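Local atomic coordinates of 70 kDa protein (Xanthomonas sp., PDB entry 4B2N), a protein that cleaves rubber oxidatively as a processive dioxygenase that carries two covalently bound c-type hemes. Residues 284-289 / 300-305; 412-417 / 505-510; 519-522 / 526-529. One frame throughout, in Å; residues are numbered along the deposited sequence.

Interaction 1: residues 284-289 / 300-305; sequences GMTKAP and QFWDGS. With HEC (heme c), chain C.
W302 lays its indole against the 284-289 segment and meets it in two ways. At the ring edge, W302 NE1 donates to K287 O at 2.8 Å, with an N-H...O angle of 175°. K287 O lies almost exactly in the indole plane, and the bond runs nearly in line with the carbonyl. This fixes the rotation of the ring. P289 then sits over one face. P289 CG is 4.1 Å from the centroid of the five-membered ring of W302, a CH-pi contact set off toward the rim. T286 CB comes obliquely to W302 CD1.

Both segments also grip the propionates of the first heme c. T286 chi1 of 65° turns OG1 to one propionate, where T286 OG1 donates to heme O1D at 2.7 Å. W302 N donates to O2D of the same carboxylate at 2.9 Å, nearly straight. The other propionate receives F301 N at its O1A, 2.8 Å away. R294, K297 and R432 add further bonds to the heme, so its acidic groups are probably held as anions. The turn from F301 to G304 is type I. The Asx turn, in which D303 OD1 accepts from S305 N, overlaps its end. D303 OD2 pairs with R432.

The whole contact is buried near the centre of the chain. The 284-289 segment follows helix 253-261, and the backbone of K287 bonds to H517, a residue of the second heme site. The 300-305 segment starts at the end of strand 299-300 and runs through the loop to strand 306-307, with helix 312-319 packed against F301.

Interaction 2: residues 412-417 / 505-510; sequences RLKGVA and PLYGAW. With HEC (heme c), chain D.
The type II turn L413-V416 and the next residue, A417, pack against a second type II turn, L506-A509, and the preceding P505, beside the second heme c. The two main points of contact are Y507 on G415 and A417 on P505. In the first, Y507 CG lies beside the backbone N, anti to the carbonyl carbon (chi1 -69°), which sends the ring toward G415. Y507 OH lies 3.4 Å from G415 CA, and Y507 CE2 is 3.7 Å from the same carbon, both in van der Waals contact. The approach is oblique to the ring. G415 has a positive phi of 75°, and with no side chain its CA meets Y507 OH directly. K414 crosses Y507 at about a right angle and brings K414 CG to within 4.0 Å of Y507 OH. Its NZ goes elsewhere, to a salt bridge with D20.

The 505-510 segment belongs to the cytochrome c-like part of the sequence, and its turn offers L506 to the porphyrin. L506 CD1 is 3.6 Å from the heme meso carbon CHB, while L506 CD2 meets heme C3A at 3.7 Å. Y507, next in the chain, points to the 412-417 segment instead.

At the second point, A417 CB rests on the proline ring, 3.6 Å from P505 CD, with P505 CG almost as near. Y507 also meets the rings of Y397 and F296, and Y397 OH bonds L506 N. The backbones of G415 and A417 bond to V396 and F296.

Interaction 3: residues 519-522 / 526-529; sequences GSVP and GVLK. With HEC (heme c), chain D.
V521 has CG1 anti to its backbone N (chi1 178°), and this carries that methyl to the helix 524-528. There it meets the backbone as well as a side chain. V521 CG1 lies 3.7 Å from V527 N and 3.9 Å from G526 C. V527 has nearly the same torsion, chi1 174°, but its two methyls serve different partners. V527 CG2 turns to the loop and stands 4.0 Å from V521 CG1, a methyl-to-methyl contact. V527 CG1 reaches the second heme c and lies 3.8 Å from heme C3A, on the pyrrole ring. One branched side chain thus bridges the loop and the porphyrin.

G526 belongs to the close fit. It has no side chain, and V521 CG1 packs straight on its backbone. L528 takes no part in the contact between the segments. It adds to the heme wall instead, with L528 CD2 3.7 Å from the heme methyl CMB.

The loop is shaped by a classic beta bulge, in which S520 and V521 both face Y515. The helix ends at L528, and K529 is the first residue to leave helical angles. Carbonyls at the helix end have partners: G526 O and V527 O accept from R533, and L528 O from R652. V521 also packs on F516, a heme-binding residue, and V527 on H641, an axial ligand of the heme iron.

The contact between the segments is wholly apolar on the side-chain side and small, with 91 Å² buried. It rests on shape, not on directed bonds. The methyls of V527 and L528 give this side of the heme an apolar lining, backed by V521, consistent with a hydrophobic wall near the axial H641.

How the interactions relate
All three contacts are mainly buried, but their depths differ. The centre of interaction 1 lies about 6 Å from the centre of the chain, those of 2 and 3 about 17 and 18 Å. Interaction 2 includes a partly exposed lysine, K414. Interaction 1 combines hydrogen bonds with a proline-on-indole contact and holds the propionates of the first heme. The other two are mainly apolar and give leucine and valine methyls to the second heme, which they share without touching each other. Their segments 505-510 and 519-522 lie in the same loop, before helix 524-528. Interactions 1 and 3 do meet: K287 CD packs on G519 CA at 4.0 Å, joining the surroundings of the two hemes.

Interaction 1: residues 284-289 / 300-305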
loop_
_atom_site.group_PDB
_atom_site.type_symbol
_atom_site.label_atom_id
_atom_site.label_comp_id
_atom_site.label_asym_id
_atom_site.label_seq_id
_atom_site.Cartn_x
_atom_site.Cartn_y
_atom_site.Cartn_z
ATOM N N GLY A 284 7.508 10.846 -3.622
ATOM C CA GLY A 284 6.845 10.475 -4.860
ATOM C C GLY A 284 5.495 9.795 -4.578
ATOM O O GLY A 284 5.061 9.663 -3.432
ATOM N N MET A 285 4.905 9.260 -5.628
ATOM C CA MET A 285 3.695 8.509 -5.514
ATOM C C MET A 285 4.108 7.052 -5.283
ATOM O O MET A 285 4.993 6.545 -5.934
ATOM C CB MET A 285 2.890 8.625 -6.790
ATOM C CG MET A 285 2.566 10.069 -7.167
ATOM S SD MET A 285 1.446 10.786 -5.931
ATOM C CE MET A 285 2.452 12.062 -5.267
ATOM N N THR A 286 3.400 6.374 -4.381
ATOM C CA THR A 286 3.464 4.923 -4.407
ATOM C C THR A 286 2.114 4.257 -4.567
ATOM O O THR A 286 1.041 4.854 -4.224
ATOM C CB THR A 286 4.276 4.289 -3.278
ATOM O OG1 THR A 286 3.648 4.533 -2.029
ATOM C CG2 THR A 286 5.770 4.796 -3.351
ATOM N N LYS A 287 2.162 3.094 -5.199
ATOM C CA LYS A 287 0.976 2.224 -5.311
ATOM C C LYS A 287 0.926 1.299 -4.105
ATOM O O LYS A 287 1.997 0.910 -3.603
ATOM C CB LYS A 287 1.144 1.378 -6.567
ATOM C CG LYS A 287 -0.066 0.540 -6.994
ATOM C CD LYS A 287 0.344 -0.354 -8.190
ATOM C CE LYS A 287 -0.914 -1.205 -8.499
ATOM N NZ LYS A 287 -0.479 -2.498 -9.051
ATOM N N ALA A 288 -0.275 0.964 -3.605
ATOM C CA ALA A 288 -0.401 -0.020 -2.537
ATOM C C ALA A 288 0.204 -1.375 -2.941
ATOM O O ALA A 288 -0.002 -1.881 -4.076
ATOM C CB ALA A 288 -1.887 -0.213 -2.088
ATOM N N PRO A 289 1.043 -1.967 -2.053
ATOM C CA PRO A 289 1.351 -3.391 -2.264
ATOM C C PRO A 289 0.099 -4.250 -2.088
ATOM O O PRO A 289 -0.909 -3.771 -1.603
ATOM C CB PRO A 289 2.372 -3.736 -1.143
ATOM C CG PRO A 289 2.853 -2.383 -0.656
ATOM C CD PRO A 289 1.701 -1.413 -0.868
ATOM N N GLN A 300 7.050 -4.641 6.243
ATOM C CA GLN A 300 6.023 -3.713 5.742
ATOM C C GLN A 300 6.738 -2.657 4.857
ATOM O O GLN A 300 7.880 -2.285 5.117
ATOM C CB GLN A 300 5.376 -2.988 6.944
ATOM C CG GLN A 300 4.912 -3.939 8.031
ATOM C CD GLN A 300 3.429 -4.248 7.933
ATOM O OE1 GLN A 300 2.809 -4.688 8.897
ATOM N NE2 GLN A 300 2.901 -4.137 6.754
ATOM N N PHE A 301 5.993 -2.132 3.878
ATOM C CA PHE A 301 6.314 -0.978 3.130
ATOM C C PHE A 301 7.291 -1.325 2.034
ATOM O O PHE A 301 8.000 -2.370 2.085
ATOM C CB PHE A 301 6.774 0.170 4.039
ATOM C CG PHE A 301 5.650 0.811 4.857
ATOM C CD1 PHE A 301 4.372 0.967 4.356
ATOM C CD2 PHE A 301 5.924 1.328 6.129
ATOM C CE1 PHE A 301 3.353 1.604 5.106
ATOM C CE2 PHE A 301 4.928 1.989 6.877
ATOM C CZ PHE A 301 3.621 2.129 6.368
ATOM N N TRP A 302 7.294 -0.483 1.004
ATOM C CA TRP A 302 8.117 -0.760 -0.178
ATOM C C TRP A 302 9.584 -0.830 0.103
ATOM O O TRP A 302 10.302 -1.483 -0.645
ATOM C CB TRP A 302 7.892 0.330 -1.242
ATOM C CG TRP A 302 6.678 0.001 -2.040
ATOM C CD1 TRP A 302 5.433 0.647 -2.076
ATOM C CD2 TRP A 302 6.595 -1.081 -2.995
ATOM N NE1 TRP A 302 4.615 0.041 -2.977
ATOM C CE2 TRP A 302 5.274 -0.999 -3.593
ATOM C CE3 TRP A 302 7.534 -2.049 -3.483
ATOM C CZ2 TRP A 302 4.861 -1.903 -4.557
ATOM C CZ3 TRP A 302 7.114 -2.948 -4.473
ATOM C CH2 TRP A 302 5.814 -2.869 -5.026
ATOM N N ASP A 303 10.015 -0.172 1.166
ATOM C CA ASP A 303 11.431 -0.182 1.584
ATOM C C ASP A 303 11.723 -1.286 2.627
ATOM O O ASP A 303 12.866 -1.410 3.092
ATOM C CB ASP A 303 11.844 1.186 2.189
ATOM C CG ASP A 303 10.814 1.719 3.213
ATOM O OD1 ASP A 303 9.933 0.964 3.675
ATOM O OD2 ASP A 303 10.916 2.909 3.599
ATOM N N GLY A 304 10.726 -2.070 2.982
ATOM C CA GLY A 304 10.954 -3.129 3.969
ATOM C C GLY A 304 11.351 -2.522 5.312
ATOM O O GLY A 304 12.055 -3.133 6.083
ATOM N N SER A 305 10.920 -1.304 5.570
ATOM C CA SER A 305 11.412 -0.562 6.757
ATOM C C SER A 305 11.005 -1.150 8.141
ATOM O O SER A 305 11.733 -0.943 9.142
ATOM C CB SER A 305 10.894 0.851 6.674
ATOM O OG SER A 305 9.497 0.862 6.586
HETATM FE FE HEC C . -2.123 1.231 3.105
HETATM C CHA HEC C . 1.152 0.086 2.732
HETATM C CHB HEC C . -2.716 -1.233 5.541
HETATM C CHC HEC C . -5.161 2.737 4.061
HETATM C CHD HEC C . -1.830 3.195 0.389
HETATM N NA HEC C . -1.084 -0.173 3.962
HETATM C C1A HEC C . 0.212 -0.633 3.576
HETATM C C2A HEC C . 0.580 -1.901 4.188
HETATM C C3A HEC C . -0.506 -2.310 5.015
HETATM C C4A HEC C . -1.505 -1.251 4.832
HETATM C CMA HEC C . -0.621 -3.593 5.815
HETATM C CAA HEC C . 1.887 -2.719 4.025
HETATM C CBA HEC C . 1.753 -3.472 2.699
HETATM C CGA HEC C . 3.034 -4.183 2.303
HETATM O O1A HEC C . 4.176 -3.610 2.375
HETATM O O2A HEC C . 2.849 -5.310 1.837
HETATM N NB HEC C . -3.524 0.882 4.554
HETATM C C1B HEC C . -3.672 -0.171 5.367
HETATM C C2B HEC C . -4.841 -0.150 6.234
HETATM C C3B HEC C . -5.537 1.006 5.820
HETATM C C4B HEC C . -4.702 1.535 4.748
HETATM C CMB HEC C . -5.089 -1.187 7.255
HETATM C CAB HEC C . -6.797 1.624 6.367
HETATM C CBB HEC C . -6.710 2.062 7.716
HETATM N NC HEC C . -3.337 2.646 2.430
HETATM C C1C HEC C . -4.515 3.224 2.867
HETATM C C2C HEC C . -5.049 4.257 1.943
HETATM C C3C HEC C . -4.020 4.383 0.888
HETATM C C4C HEC C . -2.997 3.397 1.228
HETATM C CMC HEC C . -6.343 5.025 2.187
HETATM C CAC HEC C . -3.987 5.308 -0.290
HETATM C CBC HEC C . -4.402 6.628 -0.091
HETATM N ND HEC C . -0.585 1.579 1.816
HETATM C C1D HEC C . -0.658 2.415 0.781
HETATM C C2D HEC C . 0.537 2.472 0.004
HETATM C C3D HEC C . 1.405 1.575 0.699
HETATM C C4D HEC C . 0.617 1.089 1.826
HETATM C CMD HEC C . 0.875 3.237 -1.225
HETATM C CAD HEC C . 2.839 1.368 0.358
HETATM C CBD HEC C . 3.448 2.658 1.034
HETATM C CGD HEC C . 4.923 2.743 0.717
HETATM O O1D HEC C . 5.345 3.543 -0.156
HETATM O O2D HEC C . 5.671 1.896 1.311
#

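Interaction 2: residues 412-417 / 505-510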
loop_
_atom_site.group_PDB
_atom_site.type_symbol
_atom_site.label_atom_id
_atom_site.label_comp_id
_atom_site.label_asym_id
_atom_site.label_seq_id
_atom_site.Cartn_x
_atom_site.Cartn_y
_atom_site.Cartn_z
ATOM N N ARG A 412 9.580 -24.770 4.639
ATOM C CA ARG A 412 8.503 -23.893 5.148
ATOM C C ARG A 412 8.603 -22.436 4.676
ATOM O O ARG A 412 7.640 -21.674 4.823
ATOM C CB ARG A 412 8.463 -23.894 6.675
ATOM C CG ARG A 412 8.081 -25.253 7.215
ATOM C CD ARG A 412 8.175 -25.282 8.743
ATOM N NE ARG A 412 9.530 -24.990 9.220
ATOM C CZ ARG A 412 9.847 -24.767 10.480
ATOM N NH1 ARG A 412 8.898 -24.836 11.430
ATOM N NH2 ARG A 412 11.101 -24.484 10.816
ATOM N N LEU A 413 9.726 -22.092 4.060
ATOM C CA LEU A 413 10.019 -20.736 3.607
ATOM C C LEU A 413 9.641 -20.531 2.114
ATOM O O LEU A 413 9.964 -19.502 1.496
ATOM C CB LEU A 413 11.493 -20.405 3.874
ATOM C CG LEU A 413 11.936 -20.346 5.329
ATOM C CD1 LEU A 413 13.437 -20.016 5.389
ATOM C CD2 LEU A 413 11.174 -19.188 5.985
ATOM N N LYS A 414 8.941 -21.517 1.545
ATOM C CA LYS A 414 8.507 -21.428 0.181
ATOM C C LYS A 414 7.708 -20.145 0.031
ATOM O O LYS A 414 6.793 -19.885 0.834
ATOM C CB LYS A 414 7.576 -22.583 -0.097
ATOM C CG LYS A 414 7.043 -22.668 -1.518
ATOM C CD LYS A 414 6.371 -24.024 -1.727
ATOM C CE LYS A 414 5.336 -24.246 -0.636
ATOM N NZ LYS A 414 4.162 -24.781 -1.349
ATOM N N GLY A 415 8.020 -19.369 -0.995
ATOM C CA GLY A 415 7.265 -18.138 -1.274
ATOM C C GLY A 415 7.505 -16.906 -0.381
ATOM O O GLY A 415 7.021 -15.829 -0.694
ATOM N N VAL A 416 8.291 -17.048 0.683
ATOM C CA VAL A 416 8.622 -15.865 1.544
ATOM C C VAL A 416 9.408 -14.807 0.754
ATOM O O VAL A 416 10.370 -15.138 0.052
ATOM C CB VAL A 416 9.377 -16.237 2.857
ATOM C CG1 VAL A 416 9.865 -14.996 3.604
ATOM C CG2 VAL A 416 8.479 -17.055 3.770
ATOM N N ALA A 417 8.938 -13.556 0.834
ATOM C CA ALA A 417 9.686 -12.436 0.280
ATOM C C ALA A 417 10.404 -11.733 1.459
ATOM O O ALA A 417 9.766 -11.020 2.266
ATOM C CB ALA A 417 8.730 -11.478 -0.464
ATOM N N PRO A 505 6.373 -10.641 -3.233
ATOM C CA PRO A 505 5.827 -11.924 -3.716
ATOM C C PRO A 505 5.197 -11.762 -5.094
ATOM O O PRO A 505 4.479 -10.723 -5.412
ATOM C CB PRO A 505 4.718 -12.279 -2.643
ATOM C CG PRO A 505 5.161 -11.530 -1.379
ATOM C CD PRO A 505 5.715 -10.222 -1.953
ATOM N N LEU A 506 5.431 -12.777 -5.915
ATOM C CA LEU A 506 4.788 -12.861 -7.235
ATOM C C LEU A 506 3.532 -13.704 -7.264
ATOM O O LEU A 506 2.868 -13.750 -8.281
ATOM C CB LEU A 506 5.759 -13.274 -8.356
ATOM C CG LEU A 506 7.071 -12.479 -8.396
ATOM C CD1 LEU A 506 7.936 -12.946 -9.546
ATOM C CD2 LEU A 506 6.763 -11.008 -8.653
ATOM N N TYR A 507 3.146 -14.294 -6.116
ATOM C CA TYR A 507 1.827 -14.865 -5.978
ATOM C C TYR A 507 0.829 -13.778 -6.323
ATOM O O TYR A 507 0.813 -12.750 -5.691
ATOM C CB TYR A 507 1.584 -15.280 -4.523
ATOM C CG TYR A 507 2.419 -16.475 -4.046
ATOM C CD1 TYR A 507 2.528 -17.660 -4.818
ATOM C CD2 TYR A 507 3.022 -16.435 -2.810
ATOM C CE1 TYR A 507 3.265 -18.760 -4.354
ATOM C CE2 TYR A 507 3.772 -17.504 -2.318
ATOM C CZ TYR A 507 3.845 -18.697 -3.077
ATOM O OH TYR A 507 4.557 -19.778 -2.564
ATOM N N GLY A 508 -0.051 -14.006 -7.279
ATOM C CA GLY A 508 -1.153 -12.999 -7.456
ATOM C C GLY A 508 -0.707 -11.930 -8.442
ATOM O O GLY A 508 -1.522 -11.177 -8.966
ATOM N N ALA A 509 0.588 -11.863 -8.747
ATOM C CA ALA A 509 1.110 -10.738 -9.530
ATOM C C ALA A 509 0.528 -10.733 -10.933
ATOM O O ALA A 509 0.514 -9.711 -11.593
ATOM C CB ALA A 509 2.625 -10.821 -9.624
ATOM N N TRP A 510 0.070 -11.881 -11.408
ATOM C CA TRP A 510 -0.654 -11.922 -12.682
ATOM C C TRP A 510 -1.743 -10.867 -12.809
ATOM O O TRP A 510 -2.033 -10.329 -13.914
ATOM C CB TRP A 510 -1.192 -13.372 -12.859
ATOM C CG TRP A 510 -2.466 -13.732 -12.069
ATOM C CD1 TRP A 510 -2.561 -14.498 -10.889
ATOM C CD2 TRP A 510 -3.833 -13.281 -12.317
ATOM N NE1 TRP A 510 -3.844 -14.609 -10.455
ATOM C CE2 TRP A 510 -4.667 -13.897 -11.247
ATOM C CE3 TRP A 510 -4.459 -12.544 -13.322
ATOM C CZ2 TRP A 510 -6.014 -13.740 -11.188
ATOM C CZ3 TRP A 510 -5.842 -12.357 -13.208
ATOM C CH2 TRP A 510 -6.594 -12.963 -12.183
HETATM FE FE HEC D . 11.927 -8.585 -9.803
HETATM C CHA HEC D . 9.756 -6.020 -8.998
HETATM C CHB HEC D . 9.365 -10.304 -11.591
HETATM C CHC HEC D . 14.157 -10.862 -11.035
HETATM C CHD HEC D . 14.038 -7.615 -7.301
HETATM N NA HEC D . 9.950 -8.283 -10.105
HETATM C C1A HEC D . 9.247 -7.084 -9.833
HETATM C C2A HEC D . 7.891 -7.122 -10.375
HETATM C C3A HEC D . 7.776 -8.386 -11.125
HETATM C C4A HEC D . 9.070 -9.025 -10.998
HETATM C CMA HEC D . 6.539 -8.878 -11.843
HETATM C CAA HEC D . 6.757 -6.130 -10.130
HETATM C CBA HEC D . 6.205 -6.627 -8.744
HETATM C CGA HEC D . 5.196 -5.620 -8.169
HETATM O O1A HEC D . 5.074 -4.528 -8.781
HETATM O O2A HEC D . 4.452 -5.848 -7.147
HETATM N NB HEC D . 11.746 -10.289 -11.117
HETATM C C1B HEC D . 10.707 -10.853 -11.730
HETATM C C2B HEC D . 10.997 -12.035 -12.548
HETATM C C3B HEC D . 12.456 -12.179 -12.388
HETATM C C4B HEC D . 12.794 -11.075 -11.504
HETATM C CMB HEC D . 10.003 -12.864 -13.329
HETATM C CAB HEC D . 13.386 -13.190 -13.023
HETATM C CBB HEC D . 13.508 -13.054 -14.409
HETATM N NC HEC D . 13.659 -9.228 -9.205
HETATM C C1C HEC D . 14.564 -10.073 -9.909
HETATM C C2C HEC D . 15.917 -10.116 -9.368
HETATM C C3C HEC D . 15.875 -9.178 -8.274
HETATM C C4C HEC D . 14.509 -8.583 -8.262
HETATM C CMC HEC D . 17.096 -10.952 -9.841
HETATM C CAC HEC D . 17.048 -8.850 -7.399
HETATM C CBC HEC D . 18.261 -8.468 -7.840
HETATM N ND HEC D . 11.868 -7.190 -8.396
HETATM C C1D HEC D . 12.797 -6.851 -7.509
HETATM C C2D HEC D . 12.544 -5.700 -6.653
HETATM C C3D HEC D . 11.283 -5.208 -7.157
HETATM C C4D HEC D . 10.978 -6.159 -8.221
HETATM C CMD HEC D . 13.396 -5.138 -5.544
HETATM C CAD HEC D . 10.502 -4.014 -6.656
HETATM C CBD HEC D . 10.886 -2.869 -7.606
HETATM C CGD HEC D . 10.160 -1.583 -7.287
HETATM O O1D HEC D . 10.768 -0.522 -7.095
HETATM O O2D HEC D . 8.955 -1.686 -7.195
#

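Interaction 3: residues 519-522 / 526-529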
loop_
_atom_site.group_PDB
_atom_site.type_symbol
_atom_site.label_atom_id
_atom_site.label_comp_id
_atom_site.label_asym_id
_atom_site.label_seq_id
_atom_site.Cartn_x
_atom_site.Cartn_y
_atom_site.Cartn_z
ATOM N N GLY A 519 3.730 2.008 -9.814
ATOM C CA GLY A 519 2.776 1.505 -10.797
ATOM C C GLY A 519 3.086 2.033 -12.182
ATOM O O GLY A 519 2.183 2.403 -12.941
ATOM N N SER A 520 4.344 2.014 -12.584
ATOM C CA SER A 520 4.763 2.689 -13.834
ATOM C C SER A 520 4.834 1.790 -15.055
ATOM O O SER A 520 4.852 2.303 -16.174
ATOM C CB SER A 520 6.146 3.324 -13.697
ATOM O OG SER A 520 7.094 2.396 -13.172
ATOM N N VAL A 521 4.892 0.489 -14.848
ATOM C CA VAL A 521 5.030 -0.430 -15.965
ATOM C C VAL A 521 3.740 -1.267 -16.206
ATOM O O VAL A 521 3.308 -2.010 -15.344
ATOM C CB VAL A 521 6.199 -1.354 -15.740
ATOM C CG1 VAL A 521 6.294 -2.345 -16.927
ATOM C CG2 VAL A 521 7.415 -0.473 -15.544
ATOM N N PRO A 522 3.128 -1.148 -17.406
ATOM C CA PRO A 522 1.746 -1.643 -17.472
ATOM C C PRO A 522 1.628 -3.137 -17.596
ATOM O O PRO A 522 0.554 -3.656 -17.364
ATOM C CB PRO A 522 1.212 -1.007 -18.754
ATOM C CG PRO A 522 2.451 -0.856 -19.618
ATOM C CD PRO A 522 3.522 -0.427 -18.633
ATOM N N GLY A 526 6.879 -6.017 -19.841
ATOM C CA GLY A 526 7.681 -4.814 -19.697
ATOM C C GLY A 526 8.692 -4.883 -18.566
ATOM O O GLY A 526 9.818 -4.418 -18.690
ATOM N N VAL A 527 8.299 -5.465 -17.453
ATOM C CA VAL A 527 9.226 -5.759 -16.376
ATOM C C VAL A 527 10.337 -6.632 -16.953
ATOM O O VAL A 527 11.505 -6.430 -16.630
ATOM C CB VAL A 527 8.480 -6.471 -15.242
ATOM C CG1 VAL A 527 9.453 -6.919 -14.157
ATOM C CG2 VAL A 527 7.387 -5.533 -14.682
ATOM N N LEU A 528 9.938 -7.588 -17.781
ATOM C CA LEU A 528 10.874 -8.594 -18.308
ATOM C C LEU A 528 11.695 -8.091 -19.479
ATOM O O LEU A 528 12.734 -8.665 -19.830
ATOM C CB LEU A 528 10.113 -9.887 -18.649
ATOM C CG LEU A 528 9.645 -10.629 -17.375
ATOM C CD1 LEU A 528 9.000 -11.922 -17.784
ATOM C CD2 LEU A 528 10.745 -10.925 -16.372
ATOM N N LYS A 529 11.228 -7.015 -20.105
ATOM C CA LYS A 529 11.901 -6.470 -21.270
ATOM C C LYS A 529 11.916 -4.977 -21.248
ATOM O O LYS A 529 10.946 -4.347 -21.750
ATOM C CB LYS A 529 11.204 -6.989 -22.490
ATOM C CG LYS A 529 11.989 -6.720 -23.728
ATOM C CD LYS A 529 11.801 -7.953 -24.560
ATOM C CE LYS A 529 11.355 -7.595 -25.908
ATOM N NZ LYS A 529 12.571 -7.542 -26.771
HETATM FE FE HEC D . 11.927 -8.585 -9.803
HETATM C CHA HEC D . 9.756 -6.020 -8.998
HETATM C CHB HEC D . 9.365 -10.304 -11.591
HETATM C CHC HEC D . 14.157 -10.862 -11.035
HETATM C CHD HEC D . 14.038 -7.615 -7.301
HETATM N NA HEC D . 9.950 -8.283 -10.105
HETATM C C1A HEC D . 9.247 -7.084 -9.833
HETATM C C2A HEC D . 7.891 -7.122 -10.375
HETATM C C3A HEC D . 7.776 -8.386 -11.125
HETATM C C4A HEC D . 9.070 -9.025 -10.998
HETATM C CMA HEC D . 6.539 -8.878 -11.843
HETATM C CAA HEC D . 6.757 -6.130 -10.130
HETATM C CBA HEC D . 6.205 -6.627 -8.744
HETATM C CGA HEC D . 5.196 -5.620 -8.169
HETATM O O1A HEC D . 5.074 -4.528 -8.781
HETATM O O2A HEC D . 4.452 -5.848 -7.147
HETATM N NB HEC D . 11.746 -10.289 -11.117
HETATM C C1B HEC D . 10.707 -10.853 -11.730
HETATM C C2B HEC D . 10.997 -12.035 -12.548
HETATM C C3B HEC D . 12.456 -12.179 -12.388
HETATM C C4B HEC D . 12.794 -11.075 -11.504
HETATM C CMB HEC D . 10.003 -12.864 -13.329
HETATM C CAB HEC D . 13.386 -13.190 -13.023
HETATM C CBB HEC D . 13.508 -13.054 -14.409
HETATM N NC HEC D . 13.659 -9.228 -9.205
HETATM C C1C HEC D . 14.564 -10.073 -9.909
HETATM C C2C HEC D . 15.917 -10.116 -9.368
HETATM C C3C HEC D . 15.875 -9.178 -8.274
HETATM C C4C HEC D . 14.509 -8.583 -8.262
HETATM C CMC HEC D . 17.096 -10.952 -9.841
HETATM C CAC HEC D . 17.048 -8.850 -7.399
HETATM C CBC HEC D . 18.261 -8.468 -7.840
HETATM N ND HEC D . 11.868 -7.190 -8.396
HETATM C C1D HEC D . 12.797 -6.851 -7.509
HETATM C C2D HEC D . 12.544 -5.700 -6.653
HETATM C C3D HEC D . 11.283 -5.208 -7.157
HETATM C C4D HEC D . 10.978 -6.159 -8.221
HETATM C CMD HEC D . 13.396 -5.138 -5.544
HETATM C CAD HEC D . 10.502 -4.014 -6.656
HETATM C CBD HEC D . 10.886 -2.869 -7.606
HETATM C CGD HEC D . 10.160 -1.583 -7.287
HETATM O O1D HEC D . 10.768 -0.522 -7.095
HETATM O O2D HEC D . 8.955 -1.686 -7.195
#